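Local coordinates for nucleoprotein (Sendai virus, PDB 6M7D) that packages the viral RNA genome into a helical nucleocapsid, one protein per six ribonucleotides, shielding it from nucleases and presenting it as template for transcription and replication, at residues Q348-G353 and H409-G414. Residues are numbered along the deposited sequence; the frame is centred on the assembly and turned at random.
Sequences QQYVTG and HKPTGG. With nucleotides of chain B.
The RNA-binding loop 348-353, between helices 330-343 and 359-370 of the nucleoprotein, packs against residues 409-414, which probably belong to the start of the C-terminal tail, and Thr412 makes the largest share of the contact. Its hydroxyl OG1 donates to the carbonyl O of Gln348 at 2.6 Å, arriving from above the carbonyl plane, 46° out of it. With OG1 anti to its own carbonyl carbon, CG2 is left to lie against the carbonyl oxygens of Gln349 and Tyr350. The Thr412 carbonyl O accepts from the loop's backbone: Gly353 N donates to it, Thr352 N adds a weak, bent bond, and the CA of Val351 makes a CH...O contact. A further weak bond runs the other way, from Thr412 N to Thr352 OG1 at 3.2 Å; chi1 of 64° sets this hydroxyl between its own N and carbonyl carbon, where it also meets the CA and CB of Pro411. At the far end, the amide of Gln348 slants across the His409 ring with the planes 31° apart, NE2 coming within 3.3 Å of CE1, while that same NE2 is hydrogen-bonded to Val341 O.

The other side of the loop serves the RNA. Val351 N donates to the ribose O2' of U3 of chain B at 3.3 Å, and its methyls pack on the uracil of that nucleotide; CG1 also touches Thr412 O. Tyr350, an RNA-binding residue, brings OH within 2.8 Å of OP2 of U3 of chain B and also hydrogen-bonds Ser268. Residues 348-353 thus contact ribose, phosphate and base on one side and are packed and hydrogen-bonded against residues 409-414 on the other, within the RNA-binding site of a paramyxovirus nucleoprotein.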
ATOM      1  N   GLN A 348       1.278  19.471  -4.322  1.00  1.22           N
ATOM      2  CA  GLN A 348       2.309  20.173  -5.067  1.00  1.22           C
ATOM      3  C   GLN A 348       3.619  19.409  -5.128  1.00  1.22           C
ATOM      4  O   GLN A 348       4.525  19.824  -5.853  1.00  1.22           O
ATOM      5  CB  GLN A 348       2.533  21.551  -4.463  1.00  1.22           C
ATOM      6  CG  GLN A 348       1.334  22.445  -4.613  1.00  1.22           C
ATOM      7  CD  GLN A 348       1.370  23.628  -3.697  1.00  1.22           C
ATOM      8  OE1 GLN A 348       2.395  23.933  -3.100  1.00  1.22           O
ATOM      9  NE2 GLN A 348       0.241  24.303  -3.567  1.00  1.22           N
ATOM     10  N   GLN A 349       3.743  18.314  -4.389  1.00  1.60           N
ATOM     11  CA  GLN A 349       4.869  17.407  -4.512  1.00  1.60           C
ATOM     12  C   GLN A 349       4.505  16.155  -5.282  1.00  1.60           C
ATOM     13  O   GLN A 349       5.373  15.317  -5.529  1.00  1.60           O
ATOM     14  CB  GLN A 349       5.403  17.035  -3.130  1.00  1.60           C
ATOM     15  CG  GLN A 349       6.445  17.992  -2.603  1.00  1.60           C
ATOM     16  CD  GLN A 349       5.857  19.327  -2.221  1.00  1.60           C
ATOM     17  OE1 GLN A 349       4.805  19.395  -1.591  1.00  1.60           O
ATOM     18  NE2 GLN A 349       6.531  20.402  -2.604  1.00  1.60           N
ATOM     19  N   TYR A 350       3.243  16.012  -5.652  1.00  0.90           N
ATOM     20  CA  TYR A 350       2.817  14.953  -6.547  1.00  0.90           C
ATOM     21  C   TYR A 350       3.295  15.247  -7.958  1.00  0.90           C
ATOM     22  O   TYR A 350       3.207  16.379  -8.433  1.00  0.90           O
ATOM     23  CB  TYR A 350       1.299  14.845  -6.515  1.00  0.90           C
ATOM     24  CG  TYR A 350       0.720  13.731  -7.332  1.00  0.90           C
ATOM     25  CD1 TYR A 350       0.946  12.414  -6.993  1.00  0.90           C
ATOM     26  CD2 TYR A 350      -0.077  14.000  -8.429  1.00  0.90           C
ATOM     27  CE1 TYR A 350       0.412  11.401  -7.725  1.00  0.90           C
ATOM     28  CE2 TYR A 350      -0.622  12.991  -9.164  1.00  0.90           C
ATOM     29  CZ  TYR A 350      -0.373  11.692  -8.807  1.00  0.90           C
ATOM     30  OH  TYR A 350      -0.908  10.675  -9.544  1.00  0.90           O
ATOM     31  N   VAL A 351       3.802  14.221  -8.635  1.00  1.11           N
ATOM     32  CA  VAL A 351       4.356  14.396  -9.972  1.00  1.11           C
ATOM     33  C   VAL A 351       3.190  14.622 -10.929  1.00  1.11           C
ATOM     34  O   VAL A 351       2.460  13.695 -11.276  1.00  1.11           O
ATOM     35  CB  VAL A 351       5.221  13.210 -10.395  1.00  1.11           C
ATOM     36  CG1 VAL A 351       5.583  13.327 -11.858  1.00  1.11           C
ATOM     37  CG2 VAL A 351       6.465  13.153  -9.551  1.00  1.11           C
ATOM     38  N   THR A 352       3.005  15.871 -11.339  1.00  0.93           N
ATOM     39  CA  THR A 352       2.031  16.239 -12.349  1.00  0.93           C
ATOM     40  C   THR A 352       2.684  16.621 -13.665  1.00  0.93           C
ATOM     41  O   THR A 352       1.978  16.901 -14.632  1.00  0.93           O
ATOM     42  CB  THR A 352       1.152  17.392 -11.854  1.00  0.93           C
ATOM     43  OG1 THR A 352       1.953  18.555 -11.646  1.00  0.93           O
ATOM     44  CG2 THR A 352       0.492  17.032 -10.559  1.00  0.93           C
ATOM     45  N   GLY A 353       4.010  16.621 -13.732  1.00  1.04           N
ATOM     46  CA  GLY A 353       4.674  16.952 -14.969  1.00  1.04           C
ATOM     47  C   GLY A 353       4.773  15.724 -15.838  1.00  1.04           C
ATOM     48  O   GLY A 353       5.686  14.910 -15.696  1.00  1.04           O
ATOM     49  N   HIS A 409       1.523  27.468 -10.256  1.00  5.21           N
ATOM     50  CA  HIS A 409       2.357  26.367  -9.805  1.00  5.21           C
ATOM     51  C   HIS A 409       2.892  25.631 -11.020  1.00  5.21           C
ATOM     52  O   HIS A 409       2.127  25.276 -11.919  1.00  5.21           O
ATOM     53  CB  HIS A 409       1.565  25.407  -8.922  1.00  5.21           C
ATOM     54  CG  HIS A 409       1.059  26.026  -7.659  1.00  5.21           C
ATOM     55  ND1 HIS A 409       1.858  26.221  -6.556  1.00  5.21           N
ATOM     56  CD2 HIS A 409      -0.165  26.496  -7.326  1.00  5.21           C
ATOM     57  CE1 HIS A 409       1.149  26.787  -5.597  1.00  5.21           C
ATOM     58  NE2 HIS A 409      -0.083  26.963  -6.038  1.00  5.21           N
ATOM     59  N   LYS A 410       4.180  25.423 -11.053  1.00  5.30           N
ATOM     60  CA  LYS A 410       4.709  24.639 -12.153  1.00  5.30           C
ATOM     61  C   LYS A 410       4.447  23.159 -11.899  1.00  5.30           C
ATOM     62  O   LYS A 410       4.556  22.699 -10.762  1.00  5.30           O
ATOM     63  CB  LYS A 410       6.204  24.885 -12.324  1.00  5.30           C
ATOM     64  CG  LYS A 410       6.581  26.342 -12.495  1.00  5.30           C
ATOM     65  CD  LYS A 410       5.723  27.015 -13.549  1.00  5.30           C
ATOM     66  CE  LYS A 410       5.176  28.345 -13.054  1.00  5.30           C
ATOM     67  NZ  LYS A 410       4.212  28.951 -14.013  1.00  5.30           N
ATOM     68  N   PRO A 411       4.076  22.402 -12.928  1.00  2.92           N
ATOM     69  CA  PRO A 411       3.844  20.966 -12.739  1.00  2.92           C
ATOM     70  C   PRO A 411       5.092  20.262 -12.228  1.00  2.92           C
ATOM     71  O   PRO A 411       6.182  20.403 -12.785  1.00  2.92           O
ATOM     72  CB  PRO A 411       3.449  20.483 -14.138  1.00  2.92           C
ATOM     73  CG  PRO A 411       3.823  21.578 -15.063  1.00  2.92           C
ATOM     74  CD  PRO A 411       3.736  22.838 -14.289  1.00  2.92           C
ATOM     75  N   THR A 412       4.921  19.506 -11.147  1.00  2.29           N
ATOM     76  CA  THR A 412       6.035  18.812 -10.521  1.00  2.29           C
ATOM     77  C   THR A 412       6.490  17.655 -11.397  1.00  2.29           C
ATOM     78  O   THR A 412       5.680  16.828 -11.821  1.00  2.29           O
ATOM     79  CB  THR A 412       5.629  18.307  -9.138  1.00  2.29           C
ATOM     80  OG1 THR A 412       5.212  19.411  -8.331  1.00  2.29           O
ATOM     81  CG2 THR A 412       6.786  17.606  -8.454  1.00  2.29           C
ATOM     82  N   GLY A 413       7.785  17.603 -11.673  1.00  4.76           N
ATOM     83  CA  GLY A 413       8.353  16.586 -12.532  1.00  4.76           C
ATOM     84  C   GLY A 413       8.880  15.403 -11.742  1.00  4.76           C
ATOM     85  O   GLY A 413       9.146  15.503 -10.549  1.00  4.76           O
ATOM     86  N   GLY A 414       9.027  14.277 -12.428  1.00  9.31           N
ATOM     87  CA  GLY A 414       9.514  13.063 -11.803  1.00  9.31           C
ATOM     88  C   GLY A 414      11.016  13.035 -11.618  1.00  9.31           C
ATOM     89  O   GLY A 414      11.745  13.763 -12.290  1.00  9.31           O
TER
ATOM     90  P     U B   3       0.524   7.512  -8.509  1.00  0.00           P
ATOM     91  OP1   U B   3      -0.596   7.410  -7.563  1.00  0.00           O
ATOM     92  OP2   U B   3       0.341   8.226  -9.777  1.00  0.00           O
ATOM     93  O5'   U B   3       1.735   8.151  -7.722  1.00  0.00           O
ATOM     94  C5'   U B   3       2.452   7.397  -6.762  1.00  0.00           C
ATOM     95  C4'   U B   3       3.813   7.984  -6.512  1.00  0.00           C
ATOM     96  O4'   U B   3       4.597   7.947  -7.734  1.00  0.00           O
ATOM     97  C3'   U B   3       3.801   9.434  -6.056  1.00  0.00           C
ATOM     98  O3'   U B   3       4.842   9.632  -5.110  1.00  0.00           O
ATOM     99  C2'   U B   3       4.116  10.200  -7.334  1.00  0.00           C
ATOM    100  O2'   U B   3       4.695  11.465  -7.124  1.00  0.00           O
ATOM    101  C1'   U B   3       5.067   9.242  -8.038  1.00  0.00           C
ATOM    102  N1    U B   3       5.086   9.411  -9.499  1.00  0.00           N
ATOM    103  C2    U B   3       6.290   9.605 -10.127  1.00  0.00           C
ATOM    104  O2    U B   3       7.349   9.613  -9.539  1.00  0.00           O
ATOM    105  N3    U B   3       6.218   9.782 -11.477  1.00  0.00           N
ATOM    106  C4    U B   3       5.080   9.800 -12.247  1.00  0.00           C
ATOM    107  O4    U B   3       5.170   9.971 -13.461  1.00  0.00           O
ATOM    108  C5    U B   3       3.872   9.597 -11.525  1.00  0.00           C
ATOM    109  C6    U B   3       3.922   9.424 -10.212  1.00  0.00           C
ATOM    110  P     U B   4       4.514   9.581  -3.547  1.00  0.00           P
ATOM    111  OP1   U B   4       5.802   9.590  -2.829  1.00  0.00           O
ATOM    112  OP2   U B   4       3.521   8.522  -3.313  1.00  0.00           O
ATOM    113  O5'   U B   4       3.770  10.947  -3.266  1.00  0.00           O
ATOM    114  C5'   U B   4       4.474  12.173  -3.272  1.00  0.00           C
ATOM    115  C4'   U B   4       3.636  13.288  -2.712  1.00  0.00           C
ATOM    116  O4'   U B   4       2.428  13.448  -3.488  1.00  0.00           O
ATOM    117  C3'   U B   4       3.108  13.110  -1.309  1.00  0.00           C
ATOM    118  O3'   U B   4       4.084  13.290  -0.304  1.00  0.00           O
ATOM    119  C2'   U B   4       2.011  14.152  -1.271  1.00  0.00           C
ATOM    120  O2'   U B   4       2.588  15.441  -1.179  1.00  0.00           O
ATOM    121  C1'   U B   4       1.427  14.012  -2.671  1.00  0.00           C
ATOM    122  N1    U B   4       0.207  13.173  -2.720  1.00  0.00           N
ATOM    123  C2    U B   4      -0.979  13.680  -2.211  1.00  0.00           C
ATOM    124  O2    U B   4      -1.097  14.760  -1.688  1.00  0.00           O
ATOM    125  N3    U B   4      -2.063  12.868  -2.308  1.00  0.00           N
ATOM    126  C4    U B   4      -2.092  11.625  -2.861  1.00  0.00           C
ATOM    127  O4    U B   4      -3.153  11.023  -2.871  1.00  0.00           O
ATOM    128  C5    U B   4      -0.845  11.167  -3.372  1.00  0.00           C
ATOM    129  C6    U B   4       0.237  11.934  -3.290  1.00  0.00           C
TER